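Side-chain contacts in angiotensin-converting enzyme (Anopheles gambiae, PDB 6S1Y), which probably cleaves dipeptides from the carboxyl ends of peptide substrates, as a zinc metallopeptidase of the angiotensin-converting enzyme family: residues V175-N178 with R179-A182; Y227-R230 with Q231-D235; E585-R589 with L590-V594. All coordinates share one frame; numbering follows the deposited sequence.

Contact 1: V175-N178 with R179-A182; sequences VELN and RQAA
The guanidinium of Arg179 and the backbone carbonyl of Glu176, three residues back along the helix, meet through one water. That water lies at the guanidinium edge, in its plane, and gives a hydrogen to Glu176 O at 2.8 Å. Its links to Arg179 NH1 and to Gln180 OE1 are both weak, and the carbonyl is its closer partner. Arg179 runs outward as an extended chain from CG to NE, and only its root touches the preceding turn, with CB 3.3 Å from Glu176 O. Gln180 behaves differently: its CG stands beside the backbone N (chi1 -77°) and the chain folds again at chi2, which lays CG alongside the same carbonyl, 3.6 Å from Glu176 O, and turns OE1 to the water. Glu176 O thus accepts from the water as well as from Gln180 N, at 3.1 Å. The latter belongs to an unbroken alpha-helical ladder, in which Arg179 N, Ala181 N and Ala182 N bond to Val175 O, Leu177 O and Asn178 O. Ala181 adds its methyl to the turn, CB lying 3.6 Å from Leu177 O. The water-bridged side is polar, whereas the other residues enter the protein: Asn178, buried, gives its ND2 to the hydroxyl of Tyr95. This stretch is the middle and later part of helix 168-184. Leu177 packs on Gln102, Glu105 and Leu106 of helix 100-119, Ala181 rests on the loop residues Tyr95 and Leu98, and Val175 and Asn178 reach Val445 and Phe446 of helix 431-447.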
ATOM      1  N   VAL A 175     -12.256  14.267 -10.354  1.00 45.59           N
ATOM      2  CA  VAL A 175     -11.661  15.345  -9.576  1.00 47.83           C
ATOM      3  C   VAL A 175     -12.709  16.391  -9.228  1.00 48.04           C
ATOM      4  O   VAL A 175     -12.748  16.893  -8.094  1.00 47.90           O
ATOM      5  CB  VAL A 175     -10.476  15.955 -10.333  1.00 45.70           C
ATOM      6  CG1 VAL A 175     -10.167  17.337  -9.797  1.00 46.08           C
ATOM      7  CG2 VAL A 175      -9.276  15.029 -10.201  1.00 44.76           C
ATOM      8  N   GLU A 176     -13.572  16.735 -10.193  1.00 47.31           N
ATOM      9  CA  GLU A 176     -14.522  17.830  -9.984  1.00 50.20           C
ATOM     10  C   GLU A 176     -15.539  17.479  -8.911  1.00 49.85           C
ATOM     11  O   GLU A 176     -15.854  18.313  -8.057  1.00 51.15           O
ATOM     12  CB  GLU A 176     -15.230  18.189 -11.296  1.00 49.82           C
ATOM     13  CG  GLU A 176     -14.416  19.142 -12.153  1.00 54.19           C
ATOM     14  CD  GLU A 176     -14.667  19.005 -13.654  1.00 57.32           C
ATOM     15  OE1 GLU A 176     -13.962  19.697 -14.428  1.00 56.85           O
ATOM     16  OE2 GLU A 176     -15.552  18.218 -14.058  1.00 59.48           O
ATOM     17  N   LEU A 177     -16.048  16.243  -8.923  1.00 51.43           N
ATOM     18  CA  LEU A 177     -17.057  15.851  -7.949  1.00 48.14           C
ATOM     19  C   LEU A 177     -16.451  15.444  -6.621  1.00 49.53           C
ATOM     20  O   LEU A 177     -17.126  15.529  -5.586  1.00 50.40           O
ATOM     21  CB  LEU A 177     -17.902  14.712  -8.511  1.00 48.32           C
ATOM     22  CG  LEU A 177     -18.786  15.133  -9.690  1.00 51.64           C
ATOM     23  CD1 LEU A 177     -19.348  13.925 -10.410  1.00 53.16           C
ATOM     24  CD2 LEU A 177     -19.911  16.053  -9.209  1.00 51.34           C
ATOM     25  N   ASN A 178     -15.207  14.967  -6.622  1.00 49.95           N
ATOM     26  CA  ASN A 178     -14.491  14.785  -5.361  1.00 48.08           C
ATOM     27  C   ASN A 178     -14.373  16.123  -4.650  1.00 49.02           C
ATOM     28  O   ASN A 178     -14.484  16.198  -3.422  1.00 50.33           O
ATOM     29  CB  ASN A 178     -13.105  14.166  -5.608  1.00 46.84           C
ATOM     30  CG  ASN A 178     -12.184  14.242  -4.365  1.00 47.65           C
ATOM     31  OD1 ASN A 178     -11.721  15.312  -3.989  1.00 48.13           O
ATOM     32  ND2 ASN A 178     -11.928  13.100  -3.739  1.00 46.05           N
ATOM     33  N   ARG A 179     -14.183  17.196  -5.420  1.00 48.72           N
ATOM     34  CA  ARG A 179     -14.124  18.531  -4.842  1.00 51.41           C
ATOM     35  C   ARG A 179     -15.484  18.967  -4.313  1.00 52.37           C
ATOM     36  O   ARG A 179     -15.587  19.466  -3.187  1.00 54.07           O
ATOM     37  CB  ARG A 179     -13.613  19.523  -5.881  1.00 52.79           C
ATOM     38  CG  ARG A 179     -13.285  20.868  -5.303  1.00 56.42           C
ATOM     39  CD  ARG A 179     -12.759  21.807  -6.365  1.00 59.02           C
ATOM     40  NE  ARG A 179     -12.722  23.163  -5.833  1.00 65.03           N
ATOM     41  CZ  ARG A 179     -13.699  24.057  -5.986  1.00 69.17           C
ATOM     42  NH1 ARG A 179     -14.797  23.753  -6.677  1.00 66.52           N
ATOM     43  NH2 ARG A 179     -13.572  25.267  -5.450  1.00 71.70           N
ATOM     44  N   GLN A 180     -16.541  18.783  -5.108  1.00 51.08           N
ATOM     45  CA  GLN A 180     -17.883  19.141  -4.646  1.00 53.13           C
ATOM     46  C   GLN A 180     -18.215  18.455  -3.330  1.00 53.84           C
ATOM     47  O   GLN A 180     -18.862  19.045  -2.457  1.00 55.22           O
ATOM     48  CB  GLN A 180     -18.925  18.782  -5.704  1.00 53.52           C
ATOM     49  CG  GLN A 180     -18.976  19.753  -6.859  1.00 53.57           C
ATOM     50  CD  GLN A 180     -19.245  21.174  -6.377  1.00 58.45           C
ATOM     51  OE1 GLN A 180     -18.488  22.091  -6.681  1.00 59.44           O
ATOM     52  NE2 GLN A 180     -20.316  21.346  -5.596  1.00 60.26           N
ATOM     53  N   ALA A 181     -17.778  17.207  -3.161  1.00 53.37           N
ATOM     54  CA  ALA A 181     -18.102  16.497  -1.929  1.00 52.77           C
ATOM     55  C   ALA A 181     -17.328  17.062  -0.749  1.00 54.37           C
ATOM     56  O   ALA A 181     -17.841  17.112   0.375  1.00 56.17           O
ATOM     57  CB  ALA A 181     -17.821  15.010  -2.096  1.00 51.69           C
ATOM     58  N   ALA A 182     -16.086  17.485  -0.978  1.00 54.32           N
ATOM     59  CA  ALA A 182     -15.302  18.079   0.097  1.00 53.57           C
ATOM     60  C   ALA A 182     -15.904  19.406   0.545  1.00 55.02           C
ATOM     61  O   ALA A 182     -15.976  19.689   1.751  1.00 55.21           O
ATOM     62  CB  ALA A 182     -13.857  18.278  -0.363  1.00 51.40           C
TER
HETATM   63  O   HOH W   1     -15.830  21.102  -8.627  1.00 53.35           O

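Contact 2: Y227-R230 with Q231-D235; sequences YKLR and QKYGD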
ATOM      1  N   TYR A 227      24.682   3.031 -10.637  1.00 33.19           N
ATOM      2  CA  TYR A 227      26.013   2.599 -11.035  1.00 34.15           C
ATOM      3  C   TYR A 227      25.999   1.156 -11.535  1.00 35.35           C
ATOM      4  O   TYR A 227      26.601   0.844 -12.571  1.00 35.62           O
ATOM      5  CB  TYR A 227      26.970   2.775  -9.858  1.00 34.12           C
ATOM      6  CG  TYR A 227      28.326   2.168 -10.094  1.00 36.02           C
ATOM      7  CD1 TYR A 227      28.586   0.828  -9.780  1.00 36.35           C
ATOM      8  CD2 TYR A 227      29.348   2.926 -10.611  1.00 36.91           C
ATOM      9  CE1 TYR A 227      29.836   0.272 -10.009  1.00 37.08           C
ATOM     10  CE2 TYR A 227      30.590   2.400 -10.831  1.00 37.65           C
ATOM     11  CZ  TYR A 227      30.832   1.084 -10.539  1.00 38.81           C
ATOM     12  OH  TYR A 227      32.074   0.609 -10.791  1.00 39.92           O
ATOM     13  N   LYS A 228      25.312   0.250 -10.810  1.00 35.66           N
ATOM     14  CA  LYS A 228      25.304  -1.163 -11.205  1.00 35.37           C
ATOM     15  C   LYS A 228      24.491  -1.381 -12.478  1.00 35.64           C
ATOM     16  O   LYS A 228      24.866  -2.192 -13.328  1.00 39.65           O
ATOM     17  CB  LYS A 228      24.751  -2.042 -10.082  1.00 37.11           C
ATOM     18  CG  LYS A 228      25.555  -2.024  -8.813  1.00 37.25           C
ATOM     19  CD  LYS A 228      26.950  -2.666  -8.971  1.00 39.45           C
ATOM     20  CE  LYS A 228      26.973  -4.097  -8.448  1.00 43.35           C
ATOM     21  NZ  LYS A 228      28.315  -4.686  -8.627  1.00 53.26           N
ATOM     22  N   LEU A 229      23.364  -0.697 -12.633  1.00 35.83           N
ATOM     23  CA  LEU A 229      22.602  -0.865 -13.873  1.00 36.86           C
ATOM     24  C   LEU A 229      23.411  -0.385 -15.080  1.00 37.80           C
ATOM     25  O   LEU A 229      23.347  -0.976 -16.160  1.00 37.79           O
ATOM     26  CB  LEU A 229      21.284  -0.120 -13.797  1.00 35.34           C
ATOM     27  CG  LEU A 229      20.241  -0.702 -12.857  1.00 35.75           C
ATOM     28  CD1 LEU A 229      19.101   0.280 -12.725  1.00 36.69           C
ATOM     29  CD2 LEU A 229      19.710  -2.035 -13.381  1.00 35.58           C
ATOM     30  N   ARG A 230      24.196   0.678 -14.907  1.00 35.90           N
ATOM     31  CA  ARG A 230      25.024   1.157 -16.004  1.00 39.35           C
ATOM     32  C   ARG A 230      26.140   0.173 -16.341  1.00 38.48           C
ATOM     33  O   ARG A 230      26.485   0.023 -17.513  1.00 39.05           O
ATOM     34  CB  ARG A 230      25.617   2.535 -15.656  1.00 39.86           C
ATOM     35  CG  ARG A 230      26.530   3.073 -16.695  1.00 41.02           C
ATOM     36  CD  ARG A 230      26.854   4.560 -16.438  1.00 44.98           C
ATOM     37  NE  ARG A 230      27.847   5.070 -17.383  1.00 45.21           N
ATOM     38  CZ  ARG A 230      29.159   4.861 -17.251  1.00 51.23           C
ATOM     39  NH1 ARG A 230      29.632   4.165 -16.220  1.00 50.19           N
ATOM     40  NH2 ARG A 230      30.008   5.342 -18.146  1.00 52.61           N
ATOM     41  N   GLN A 231      26.757  -0.465 -15.339  1.00 38.22           N
ATOM     42  CA  GLN A 231      27.762  -1.487 -15.635  1.00 40.72           C
ATOM     43  C   GLN A 231      27.135  -2.668 -16.377  1.00 42.53           C
ATOM     44  O   GLN A 231      27.746  -3.226 -17.292  1.00 42.97           O
ATOM     45  CB  GLN A 231      28.437  -1.968 -14.351  1.00 40.14           C
ATOM     46  CG  GLN A 231      29.304  -0.921 -13.648  1.00 40.91           C
ATOM     47  CD  GLN A 231      30.514  -0.515 -14.463  1.00 41.79           C
ATOM     48  OE1 GLN A 231      31.293  -1.351 -14.888  1.00 47.15           O
ATOM     49  NE2 GLN A 231      30.692   0.789 -14.659  1.00 46.03           N
ATOM     50  N   LYS A 232      25.904  -3.042 -16.018  1.00 40.62           N
ATOM     51  CA  LYS A 232      25.235  -4.185 -16.639  1.00 43.71           C
ATOM     52  C   LYS A 232      24.689  -3.849 -18.026  1.00 43.78           C
ATOM     53  O   LYS A 232      24.851  -4.636 -18.962  1.00 46.57           O
ATOM     54  CB  LYS A 232      24.100  -4.688 -15.730  1.00 42.93           C
ATOM     55  CG  LYS A 232      24.375  -6.037 -15.022  1.00 49.30           C
ATOM     56  CD  LYS A 232      25.663  -6.036 -14.191  1.00 54.73           C
ATOM     57  CE  LYS A 232      25.509  -5.261 -12.864  1.00 53.21           C
ATOM     58  NZ  LYS A 232      26.810  -4.751 -12.323  1.00 49.82           N
ATOM     59  N   TYR A 233      24.068  -2.682 -18.199  1.00 41.11           N
ATOM     60  CA  TYR A 233      23.379  -2.369 -19.440  1.00 40.98           C
ATOM     61  C   TYR A 233      24.126  -1.397 -20.343  1.00 41.84           C
ATOM     62  O   TYR A 233      23.806  -1.324 -21.527  1.00 44.81           O
ATOM     63  CB  TYR A 233      22.000  -1.760 -19.149  1.00 40.83           C
ATOM     64  CG  TYR A 233      20.924  -2.719 -18.683  1.00 43.01           C
ATOM     65  CD1 TYR A 233      20.524  -3.815 -19.457  1.00 43.68           C
ATOM     66  CD2 TYR A 233      20.276  -2.498 -17.497  1.00 40.49           C
ATOM     67  CE1 TYR A 233      19.530  -4.663 -19.026  1.00 43.48           C
ATOM     68  CE2 TYR A 233      19.266  -3.328 -17.069  1.00 41.44           C
ATOM     69  CZ  TYR A 233      18.892  -4.401 -17.830  1.00 42.87           C
ATOM     70  OH  TYR A 233      17.873  -5.188 -17.363  1.00 43.55           O
ATOM     71  N   GLY A 234      25.078  -0.626 -19.827  1.00 43.32           N
ATOM     72  CA  GLY A 234      25.879   0.253 -20.653  1.00 43.44           C
ATOM     73  C   GLY A 234      25.484   1.716 -20.514  1.00 44.58           C
ATOM     74  O   GLY A 234      24.379   2.066 -20.097  1.00 43.64           O
ATOM     75  N   ASP A 235      26.404   2.590 -20.920  1.00 50.34           N
ATOM     76  CA  ASP A 235      26.230   4.033 -20.703  1.00 50.92           C
ATOM     77  C   ASP A 235      25.189   4.659 -21.629  1.00 48.94           C
ATOM     78  O   ASP A 235      24.562   5.649 -21.256  1.00 48.22           O
ATOM     79  CB  ASP A 235      27.573   4.755 -20.874  1.00 52.53           C
ATOM     80  CG  ASP A 235      27.452   6.261 -20.741  1.00 58.60           C
ATOM     81  OD1 ASP A 235      26.918   6.915 -21.665  1.00 62.90           O
ATOM     82  OD2 ASP A 235      27.889   6.804 -19.701  1.00 58.51           O
TER
HETATM   83  O   HOH W   2      28.582   2.680 -13.843  1.00 42.82           O
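With CG turned away from the backbone N in both residues (chi1 177° in each), Arg230 and Asp235 run side by side in the same direction, and the arginine, extended as far as NE, brings its guanidinium to the carboxylate. The grip is side-on and falls on a single oxygen: NE reaches Asp235 OD2 at 2.9 Å and NH2 reaches the same atom at 3.0 Å. OD2 lies at the guanidinium edge and is met on its anti side, the two nitrogens approaching somewhat out of the carboxylate plane and from opposite faces of it, while the two flat groups stand nearly perpendicular, 86° apart. On its other flank the guanidinium donates through NH1 to a water, which also accepts from Gln231 NE2 and donates to Tyr227 O. The salt bridge spans the C-terminal end of helix 203-233, where Gly234 leaves helical geometry with positive phi and its N closes the last turn on Arg230 O at 2.8 Å. One turn earlier, Gln231 lays CG over a face of the Tyr227 ring in a CH-pi contact, 4.2 Å from the centroid and offset toward the rim. Lys228 and Lys232 run alongside each other, their NZ atoms 4.0 Å apart, a closeness of like charges that may be unfavourable. Leu229 CD2 packs against Tyr233 CE2 at 3.9 Å, and beyond this pair the Tyr233 side chain touches Arg147 in a loop.

Contact 3: E585-R589 with L590-V594; sequences EENKR and LGAHV
Asn587 O is the acceptor on which the end of the helix turns. Ala592 N donates to it at 3.1 Å from within the carbonyl plane, a water donates at 3.0 Å, and Gly591 N adds a weak, strongly bent bond. The same water gives its second hydrogen to Ala592 O, tying the carbonyl of the last full turn to the extended chain that follows. Gly591 N is shared, for it also makes a weak bond to Lys588 O. Together with the bond from Ala592 N to Asn587 O this forms a Schellman motif, in which Gly591, with positive phi, is the C-prime residue at which the helix ends. Before it, Leu590 N still makes a regular helical bond to Glu586 O.

The side chains follow this path. Glu586 places CG beside its own carbonyl carbon (chi1 -176°), where it meets Leu590 CD1 at 3.7 Å, the two chains crossing at a slant; the bend at chi2 (75°) turns OE1 to the same leucine, near its CG and CD1. Leu590 CG presses close to the backbone as well, 3.2 Å from Glu586 O. The other carboxylate oxygen, Glu586 OE2, bonds to a PEG molecule probably derived from the crystallisation liquor. Ala592 directs its methyl back at the helix, with CB 3.9 Å from Asn587 OD1. That oxygen is buried and has no polar partner in the model, whereas Asn587 ND2 donates to Gln220 O.

Gln220 belongs to helix 203-233, which flanks this terminus: Glu586 and Asn587 lean on Tyr224, Leu590 on Tyr227 and Val594 on Gln220, and Arg226 NH2 bonds to His593 O as the chain leaves helix 577-590 toward strand 602-603.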
ATOM      1  N   GLU A 585      30.586   4.865   1.865  1.00 43.11           N
ATOM      2  CA  GLU A 585      31.966   4.523   1.544  1.00 47.71           C
ATOM      3  C   GLU A 585      32.081   3.892   0.159  1.00 45.43           C
ATOM      4  O   GLU A 585      33.002   4.223  -0.594  1.00 44.24           O
ATOM      5  CB  GLU A 585      32.530   3.592   2.622  1.00 50.98           C
ATOM      6  CG  GLU A 585      34.010   3.243   2.439  1.00 62.00           C
ATOM      7  CD  GLU A 585      34.922   4.478   2.380  1.00 69.48           C
ATOM      8  OE1 GLU A 585      35.988   4.375   1.730  1.00 68.81           O
ATOM      9  OE2 GLU A 585      34.575   5.537   2.976  1.00 64.61           O
ATOM     10  N   GLU A 586      31.150   3.000  -0.206  1.00 41.24           N
ATOM     11  CA  GLU A 586      31.293   2.270  -1.465  1.00 40.90           C
ATOM     12  C   GLU A 586      31.057   3.181  -2.669  1.00 39.66           C
ATOM     13  O   GLU A 586      31.767   3.074  -3.672  1.00 40.28           O
ATOM     14  CB  GLU A 586      30.347   1.066  -1.489  1.00 42.22           C
ATOM     15  CG  GLU A 586      30.470   0.170  -2.720  1.00 41.82           C
ATOM     16  CD  GLU A 586      31.705  -0.725  -2.730  1.00 43.96           C
ATOM     17  OE1 GLU A 586      31.836  -1.485  -3.717  1.00 46.22           O
ATOM     18  OE2 GLU A 586      32.517  -0.711  -1.772  1.00 45.80           O
ATOM     19  N   ASN A 587      30.087   4.106  -2.597  1.00 38.10           N
ATOM     20  CA  ASN A 587      29.912   5.060  -3.691  1.00 38.78           C
ATOM     21  C   ASN A 587      31.164   5.936  -3.868  1.00 39.89           C
ATOM     22  O   ASN A 587      31.580   6.211  -4.996  1.00 38.30           O
ATOM     23  CB  ASN A 587      28.669   5.933  -3.465  1.00 38.84           C
ATOM     24  CG  ASN A 587      27.347   5.154  -3.682  1.00 38.33           C
ATOM     25  OD1 ASN A 587      27.286   4.250  -4.502  1.00 36.00           O
ATOM     26  ND2 ASN A 587      26.306   5.516  -2.944  1.00 36.40           N
ATOM     27  N   LYS A 588      31.790   6.357  -2.766  1.00 40.85           N
ATOM     28  CA  LYS A 588      33.041   7.104  -2.859  1.00 41.57           C
ATOM     29  C   LYS A 588      34.124   6.266  -3.534  1.00 40.29           C
ATOM     30  O   LYS A 588      34.824   6.748  -4.432  1.00 39.15           O
ATOM     31  CB  LYS A 588      33.526   7.549  -1.473  1.00 44.60           C
ATOM     32  CG  LYS A 588      32.725   8.682  -0.778  1.00 48.29           C
ATOM     33  CD  LYS A 588      33.137   8.788   0.720  1.00 54.12           C
ATOM     34  CE  LYS A 588      32.254   9.736   1.548  1.00 57.33           C
ATOM     35  NZ  LYS A 588      32.636  11.185   1.391  1.00 67.65           N
ATOM     36  N   ARG A 589      34.275   5.005  -3.114  1.00 39.95           N
ATOM     37  CA  ARG A 589      35.294   4.142  -3.702  1.00 41.02           C
ATOM     38  C   ARG A 589      35.073   3.980  -5.199  1.00 37.97           C
ATOM     39  O   ARG A 589      36.015   4.023  -5.985  1.00 37.10           O
ATOM     40  CB  ARG A 589      35.296   2.758  -3.050  1.00 43.92           C
ATOM     41  CG  ARG A 589      35.987   2.617  -1.710  1.00 51.75           C
ATOM     42  CD  ARG A 589      35.940   1.143  -1.291  1.00 58.15           C
ATOM     43  NE  ARG A 589      36.030   0.911   0.154  1.00 72.17           N
ATOM     44  CZ  ARG A 589      37.157   0.627   0.812  1.00 77.96           C
ATOM     45  NH1 ARG A 589      38.322   0.552   0.175  1.00 82.99           N
ATOM     46  NH2 ARG A 589      37.119   0.421   2.120  1.00 78.67           N
ATOM     47  N   LEU A 590      33.835   3.745  -5.605  1.00 36.61           N
ATOM     48  CA  LEU A 590      33.568   3.415  -6.992  1.00 39.07           C
ATOM     49  C   LEU A 590      33.547   4.646  -7.886  1.00 38.55           C
ATOM     50  O   LEU A 590      33.674   4.506  -9.104  1.00 39.87           O
ATOM     51  CB  LEU A 590      32.234   2.681  -7.115  1.00 39.39           C
ATOM     52  CG  LEU A 590      32.051   1.356  -6.374  1.00 39.63           C
ATOM     53  CD1 LEU A 590      30.562   1.011  -6.329  1.00 38.58           C
ATOM     54  CD2 LEU A 590      32.812   0.295  -7.059  1.00 40.62           C
ATOM     55  N   GLY A 591      33.427   5.837  -7.308  1.00 38.29           N
ATOM     56  CA  GLY A 591      33.249   7.034  -8.097  1.00 39.60           C
ATOM     57  C   GLY A 591      31.857   7.182  -8.663  1.00 39.92           C
ATOM     58  O   GLY A 591      31.696   7.773  -9.716  1.00 40.85           O
ATOM     59  N   ALA A 592      30.841   6.630  -8.008  1.00 37.93           N
ATOM     60  CA  ALA A 592      29.483   6.780  -8.502  1.00 39.01           C
ATOM     61  C   ALA A 592      28.971   8.183  -8.194  1.00 39.31           C
ATOM     62  O   ALA A 592      29.097   8.652  -7.056  1.00 40.53           O
ATOM     63  CB  ALA A 592      28.576   5.733  -7.865  1.00 38.17           C
ATOM     64  N   HIS A 593      28.394   8.862  -9.192  1.00 38.53           N
ATOM     65  CA  HIS A 593      27.764  10.143  -8.915  1.00 38.64           C
ATOM     66  C   HIS A 593      26.545   9.933  -8.026  1.00 37.33           C
ATOM     67  O   HIS A 593      25.779   8.977  -8.204  1.00 36.90           O
ATOM     68  CB  HIS A 593      27.327  10.852 -10.198  1.00 38.77           C
ATOM     69  CG  HIS A 593      28.458  11.388 -11.025  1.00 41.20           C
ATOM     70  ND1 HIS A 593      29.041  10.663 -12.042  1.00 42.17           N
ATOM     71  CD2 HIS A 593      29.103  12.580 -10.988  1.00 43.01           C
ATOM     72  CE1 HIS A 593      30.006  11.378 -12.591  1.00 44.06           C
ATOM     73  NE2 HIS A 593      30.065  12.546 -11.968  1.00 45.90           N
ATOM     74  N   VAL A 594      26.350  10.851  -7.091  1.00 37.39           N
ATOM     75  CA  VAL A 594      25.153  10.918  -6.261  1.00 36.43           C
ATOM     76  C   VAL A 594      24.287  12.090  -6.717  1.00 36.74           C
ATOM     77  O   VAL A 594      24.806  13.167  -7.038  1.00 37.98           O
ATOM     78  CB  VAL A 594      25.552  11.047  -4.779  1.00 35.96           C
ATOM     79  CG1 VAL A 594      24.335  11.004  -3.889  1.00 37.31           C
ATOM     80  CG2 VAL A 594      26.548   9.939  -4.414  1.00 36.33           C
TER
HETATM   81  O   HOH W   3      31.199   9.146  -5.329  1.00 44.79           O

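From the N terminus the three contacts follow one another in series, neither nested nor crossed, and each joins adjoining residues, so none closes a long loop. Contact 1 lies within helix 168-184 and stands apart, its centre 45 Å from that of contact 2 and 48 Å from that of contact 3. Contact 2 ends helix 203-233; contact 3, about 350 residues later, ends helix 577-590. Distant in sequence, these two helix ends meet in space, their centres 14 Å apart: Tyr227 OH packs on Leu590 CD2 and Tyr227 CB on Ala592 CB, joining helix 203-233 to the last helix of the chain.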